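Local coordinates for protein putative phosphinothricin n-acetyltransferase (Acinetobacter baylyi, PDB 2JLM) that probably catalyses transfer of the acetyl group of acetyl-CoA to the amino nitrogen of L-methionine sulfoximine and L-methionine sulfone, at residues V92-Y97 against H125-C130; I131-V136 against D165-Q170. All coordinates share one frame; numbering follows the deposited sequence.

Contact 1: V92-Y97 against H125-C130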
loop_
_atom_site.group_PDB
_atom_site.type_symbol
_atom_site.label_atom_id
_atom_site.label_comp_id
_atom_site.label_asym_id
_atom_site.label_seq_id
_atom_site.Cartn_x
_atom_site.Cartn_y
_atom_site.Cartn_z
ATOM N N VAL D 92 -1.053 -16.771 -9.445
ATOM C CA VAL D 92 0.236 -16.728 -8.771
ATOM C C VAL D 92 0.719 -18.153 -8.589
ATOM O O VAL D 92 -0.071 -19.097 -8.629
ATOM C CB VAL D 92 0.140 -16.021 -7.408
ATOM C CG1 VAL D 92 -0.426 -14.618 -7.587
ATOM C CG2 VAL D 92 -0.743 -16.811 -6.452
ATOM N N GLU D 93 2.023 -18.310 -8.422
ATOM C CA GLU D 93 2.585 -19.594 -8.076
ATOM C C GLU D 93 3.177 -19.462 -6.675
ATOM O O GLU D 93 3.941 -18.548 -6.410
ATOM C CB GLU D 93 3.657 -20.008 -9.077
ATOM C CG GLU D 93 4.442 -21.221 -8.620
ATOM C CD GLU D 93 5.402 -21.730 -9.683
ATOM O OE1 GLU D 93 5.346 -21.223 -10.826
ATOM O OE2 GLU D 93 6.208 -22.639 -9.374
ATOM N N HIS D 94 2.798 -20.368 -5.784
ATOM C CA HIS D 94 3.193 -20.305 -4.384
ATOM C C HIS D 94 4.227 -21.361 -4.061
ATOM O O HIS D 94 4.368 -22.365 -4.768
ATOM C CB HIS D 94 1.987 -20.572 -3.490
ATOM C CG HIS D 94 1.447 -21.961 -3.627
ATOM N ND1 HIS D 94 1.761 -22.976 -2.751
ATOM C CD2 HIS D 94 0.640 -22.512 -4.568
ATOM C CE1 HIS D 94 1.160 -24.088 -3.129
ATOM N NE2 HIS D 94 0.472 -23.835 -4.228
ATOM N N SER D 95 4.925 -21.144 -2.959
ATOM C CA SER D 95 5.836 -22.142 -2.435
ATOM C C SER D 95 5.835 -22.078 -0.916
ATOM O O SER D 95 5.500 -21.053 -0.320
ATOM C CB SER D 95 7.240 -21.946 -3.006
ATOM O OG SER D 95 7.605 -20.575 -2.993
ATOM N N VAL D 96 6.178 -23.194 -0.293
ATOM C CA VAL D 96 6.215 -23.279 1.152
ATOM C C VAL D 96 7.389 -24.162 1.563
ATOM O O VAL D 96 7.547 -25.275 1.062
ATOM C CB VAL D 96 4.877 -23.798 1.713
ATOM C CG1 VAL D 96 4.444 -25.069 0.996
ATOM C CG2 VAL D 96 4.971 -24.021 3.231
ATOM N N TYR D 97 8.240 -23.643 2.439
ATOM C CA TYR D 97 9.408 -24.387 2.906
ATOM C C TYR D 97 9.398 -24.504 4.415
ATOM O O TYR D 97 9.209 -23.516 5.121
ATOM C CB TYR D 97 10.695 -23.704 2.456
ATOM C CG TYR D 97 10.791 -23.528 0.963
ATOM C CD1 TYR D 97 10.358 -22.358 0.363
ATOM C CD2 TYR D 97 11.316 -24.535 0.149
ATOM C CE1 TYR D 97 10.438 -22.181 -1.004
ATOM C CE2 TYR D 97 11.399 -24.363 -1.232
ATOM C CZ TYR D 97 10.954 -23.179 -1.799
ATOM O OH TYR D 97 11.027 -22.973 -3.159
ATOM N N HIS D 125 -7.095 -15.285 -8.562
ATOM C CA HIS D 125 -8.078 -16.223 -9.088
ATOM C C HIS D 125 -7.580 -17.656 -9.005
ATOM O O HIS D 125 -8.342 -18.561 -8.676
ATOM C CB HIS D 125 -8.433 -15.890 -10.533
ATOM C CG HIS D 125 -9.548 -16.724 -11.087
ATOM N ND1 HIS D 125 -10.781 -16.817 -10.478
ATOM C CD2 HIS D 125 -9.625 -17.487 -12.208
ATOM C CE1 HIS D 125 -11.565 -17.613 -11.191
ATOM N NE2 HIS D 125 -10.888 -18.031 -12.243
ATOM N N VAL D 126 -6.304 -17.861 -9.325
ATOM C CA VAL D 126 -5.724 -19.196 -9.326
ATOM C C VAL D 126 -4.361 -19.220 -8.625
ATOM O O VAL D 126 -3.496 -18.397 -8.903
ATOM C CB VAL D 126 -5.529 -19.733 -10.767
ATOM C CG1 VAL D 126 -4.718 -21.000 -10.740
ATOM C CG2 VAL D 126 -6.873 -19.981 -11.455
ATOM N N MET D 127 -4.175 -20.170 -7.719
ATOM C CA MET D 127 -2.855 -20.440 -7.165
ATOM C C MET D 127 -2.327 -21.724 -7.772
ATOM O O MET D 127 -3.008 -22.747 -7.744
ATOM C CB MET D 127 -2.940 -20.609 -5.650
ATOM C CG MET D 127 -3.464 -19.383 -4.919
ATOM S SD MET D 127 -3.606 -19.711 -3.154
ATOM C CE MET D 127 -1.920 -20.090 -2.723
ATOM N N VAL D 128 -1.124 -21.684 -8.326
ATOM C CA VAL D 128 -0.520 -22.893 -8.888
ATOM C C VAL D 128 0.648 -23.347 -8.054
ATOM O O VAL D 128 1.560 -22.568 -7.769
ATOM C CB VAL D 128 0.026 -22.647 -10.289
ATOM C CG1 VAL D 128 0.762 -23.899 -10.801
ATOM C CG2 VAL D 128 -1.098 -22.232 -11.226
ATOM N N GLY D 129 0.629 -24.615 -7.669
ATOM C CA GLY D 129 1.804 -25.233 -7.080
ATOM C C GLY D 129 2.481 -26.197 -8.046
ATOM O O GLY D 129 1.834 -27.007 -8.707
ATOM N N CYS D 130 3.796 -26.110 -8.132
ATOM C CA CYS D 130 4.550 -27.012 -8.975
ATOM C C CYS D 130 5.363 -27.990 -8.116
ATOM O O CYS D 130 6.283 -27.590 -7.417
ATOM C CB CYS D 130 5.465 -26.217 -9.905
ATOM S SG CYS D 130 6.378 -27.247 -11.061
HETATM O O HOH W 1 5.031 -23.986 -6.953
#

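Contact 2: I131-V136 against D165-Q170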
loop_
_atom_site.group_PDB
_atom_site.type_symbol
_atom_site.label_atom_id
_atom_site.label_comp_id
_atom_site.label_asym_id
_atom_site.label_seq_id
_atom_site.Cartn_x
_atom_site.Cartn_y
_atom_site.Cartn_z
ATOM N N ILE D 131 5.011 -29.272 -8.186
ATOM C CA ILE D 131 5.515 -30.302 -7.261
ATOM C C ILE D 131 6.130 -31.485 -8.021
ATOM O O ILE D 131 5.565 -31.951 -9.017
ATOM C CB ILE D 131 4.349 -30.852 -6.427
ATOM C CG1 ILE D 131 3.613 -29.706 -5.723
ATOM C CG2 ILE D 131 4.830 -31.892 -5.434
ATOM C CD1 ILE D 131 2.194 -30.046 -5.312
ATOM N N ASP D 132 7.278 -31.970 -7.562
ATOM C CA ASP D 132 7.817 -33.239 -8.067
ATOM C C ASP D 132 6.706 -34.287 -7.965
ATOM O O ASP D 132 6.094 -34.453 -6.912
ATOM C CB ASP D 132 9.052 -33.628 -7.252
ATOM C CG ASP D 132 9.523 -35.052 -7.515
ATOM O OD1 ASP D 132 8.811 -35.827 -8.191
ATOM O OD2 ASP D 132 10.620 -35.402 -7.023
ATOM N N ALA D 133 6.420 -34.976 -9.062
ATOM C CA ALA D 133 5.292 -35.901 -9.083
ATOM C C ALA D 133 5.441 -37.073 -8.108
ATOM O O ALA D 133 4.464 -37.749 -7.799
ATOM C CB ALA D 133 5.045 -36.413 -10.508
ATOM N N THR D 134 6.654 -37.314 -7.619
ATOM C CA THR D 134 6.870 -38.407 -6.671
ATOM C C THR D 134 6.678 -37.958 -5.230
ATOM O O THR D 134 6.774 -38.763 -4.298
ATOM C CB THR D 134 8.292 -38.986 -6.778
ATOM O OG1 THR D 134 9.242 -37.993 -6.375
ATOM C CG2 THR D 134 8.594 -39.439 -8.198
ATOM N N ASN D 135 6.419 -36.671 -5.041
ATOM C CA ASN D 135 6.342 -36.136 -3.688
ATOM C C ASN D 135 4.976 -36.303 -3.081
ATOM O O ASN D 135 4.183 -35.360 -3.014
ATOM C CB ASN D 135 6.748 -34.676 -3.636
ATOM C CG ASN D 135 6.982 -34.199 -2.226
ATOM O OD1 ASN D 135 6.565 -34.845 -1.252
ATOM N ND2 ASN D 135 7.646 -33.059 -2.099
ATOM N N VAL D 136 4.719 -37.519 -2.620
ATOM C CA VAL D 136 3.414 -37.892 -2.118
ATOM C C VAL D 136 2.905 -36.937 -1.030
ATOM O O VAL D 136 1.757 -36.493 -1.082
ATOM C CB VAL D 136 3.449 -39.353 -1.606
ATOM C CG1 VAL D 136 2.154 -39.705 -0.916
ATOM C CG2 VAL D 136 3.735 -40.297 -2.765
ATOM N N ASP D 165 9.550 -35.479 -13.006
ATOM C CA ASP D 165 8.256 -35.079 -13.516
ATOM C C ASP D 165 7.783 -33.898 -12.680
ATOM O O ASP D 165 7.854 -33.938 -11.458
ATOM C CB ASP D 165 7.271 -36.245 -13.401
ATOM C CG ASP D 165 7.658 -37.420 -14.289
ATOM O OD1 ASP D 165 7.083 -38.519 -14.113
ATOM O OD2 ASP D 165 8.530 -37.239 -15.170
ATOM N N ALA D 166 7.334 -32.838 -13.341
ATOM C CA ALA D 166 6.815 -31.668 -12.649
ATOM C C ALA D 166 5.287 -31.690 -12.679
ATOM O O ALA D 166 4.681 -31.461 -13.721
ATOM C CB ALA D 166 7.332 -30.410 -13.300
ATOM N N ALA D 167 4.664 -31.986 -11.542
ATOM C CA ALA D 167 3.208 -32.025 -11.483
ATOM C C ALA D 167 2.689 -30.640 -11.147
ATOM O O ALA D 167 3.307 -29.918 -10.361
ATOM C CB ALA D 167 2.739 -33.030 -10.449
ATOM N N PHE D 168 1.569 -30.264 -11.755
ATOM C CA PHE D 168 0.968 -28.969 -11.471
ATOM C C PHE D 168 -0.339 -29.133 -10.749
ATOM O O PHE D 168 -1.213 -29.888 -11.169
ATOM C CB PHE D 168 0.785 -28.152 -12.750
ATOM C CG PHE D 168 2.078 -27.708 -13.356
ATOM C CD1 PHE D 168 2.769 -28.538 -14.225
ATOM C CD2 PHE D 168 2.626 -26.483 -13.024
ATOM C CE1 PHE D 168 3.974 -28.140 -14.771
ATOM C CE2 PHE D 168 3.835 -26.078 -13.565
ATOM C CZ PHE D 168 4.506 -26.906 -14.443
ATOM N N TYR D 169 -0.457 -28.433 -9.632
ATOM C CA TYR D 169 -1.701 -28.413 -8.883
ATOM C C TYR D 169 -2.202 -26.968 -8.804
ATOM O O TYR D 169 -1.421 -26.023 -8.633
ATOM C CB TYR D 169 -1.505 -29.050 -7.495
ATOM C CG TYR D 169 -1.383 -30.562 -7.582
ATOM C CD1 TYR D 169 -0.191 -31.158 -7.960
ATOM C CD2 TYR D 169 -2.479 -31.387 -7.341
ATOM C CE1 TYR D 169 -0.077 -32.545 -8.075
ATOM C CE2 TYR D 169 -2.376 -32.772 -7.449
ATOM C CZ TYR D 169 -1.171 -33.341 -7.814
ATOM O OH TYR D 169 -1.058 -34.709 -7.931
ATOM N N GLN D 170 -3.503 -26.789 -8.953
ATOM C CA GLN D 170 -4.049 -25.441 -8.936
ATOM C C GLN D 170 -5.263 -25.363 -8.030
ATOM O O GLN D 170 -6.012 -26.339 -7.863
ATOM C CB GLN D 170 -4.440 -25.003 -10.351
ATOM C CG GLN D 170 -5.818 -25.550 -10.790
ATOM C CD GLN D 170 -6.221 -25.042 -12.146
ATOM O OE1 GLN D 170 -5.821 -25.594 -13.175
ATOM N NE2 GLN D 170 -7.015 -23.978 -12.162
HETATM O O HOH W 2 9.483 -37.130 -10.579
#

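Contact 1: V92-Y97 against H125-C130
Val92 and Glu93 pair in parallel with Met127 and Val128, joining the two strands of a beta-alpha-beta unit whose helix is 107-121. In the GNAT fold these two central strands are paired at one end and splay apart toward the other, and the opened V is where acetyl-CoA usually sits. Here the segments diverge at 49°, and Ser95, Val96 and Tyr97 make no contact with 125-130.

Three backbone bonds close the paired end. Val92 N gives to Val126 O at 3.0 Å, and Val92 O takes Val128 N at 2.8 Å. The third, His94 N to Val128 O, is longer at 3.2 Å and comes in tilted from the carbonyl plane, as the strands begin to part. Just beyond it a water bridges the gap, donating to Glu93 OE2 and His94 O while accepting from Cys130 N at 2.7 Å. The extended Glu93 chain, CG anti to its N (chi1 170°), carries the carboxylate out along this gap, where OE2 also forms a salt bridge with Arg83 of the second subunit.

Side chains pack on the face that carries Val92, His94 and Met127, beneath helix 107-121. Val92 and Met127 lie alongside each other, Val92 CG2 to Met127 CG 4.0 Å. Met127 crosses His94 at about a right angle, and its chain, bent at chi3, brings CE to 4.0 Å from His94 CG. With CG set between N and the carbonyl carbon (chi1 65°), the imidazole swings over the neighbouring strand, and His94 NE2 stops 3.4 Å from CA of Gly129, a residue without a side chain.

Contact 2: I131-V136 against D165-Q170
Ile131 and Ala167 form an antiparallel hydrogen-bonded pair at the end of strand 126-132, with Asp132 and Ala166 as the non-hydrogen-bonded pair beside them. Ile131 N meets Ala167 O at 2.8 Å; Ala167 N returns a 2.7 Å bond to Ile131 O. The ladder runs one step past the strand, where Ala133 N reaches Asp165 O at 3.0 Å.

Side chains meet on the face of Ile131 and Ala167. Ile131 CD1 lies 3.7 Å from Tyr169 CD1, oblique to the ring, the two side chains crossing at about a right angle under helix 136-144. Within the turn, Ala133 CB touches Asp165 CB at 3.7 Å.

The carboxylate of Asp132 organises the exit from the sheet. Its OD1 accepts Thr134 N at 2.7 Å from above its plane, an Asx turn inside the type I turn Asp132-Asn135, and a water links the same oxygen to Asp165 N; OD2 is hydrogen-bonded to Thr36 OG1. With several donors gathered on it, this buried carboxylate is probably stabilised as the anion, and through the water it ties the turn that leads into helix 136-144 to the neighbouring strand.

Strand 126-132 serves both contacts: its earlier part is paired with 91-98 in parallel in contact 1, and its end with 162-172 in antiparallel fashion in contact 2. Both are buried, but contact 1 lies about 7 Å from the chain centre and contact 2 about 14 Å, centre to centre. Gly129 N and Tyr169 O, 2.7 Å apart in a probable hydrogen bond, continue the sheet between them, and Cys130 packs on Phe168. Contact 1 closes a splayed pair with His94 packed across Met127 and a water in the gap; contact 2 is a short antiparallel ladder with Ile131 against Tyr169, and ends at a polar turn. The second subunit reaches both.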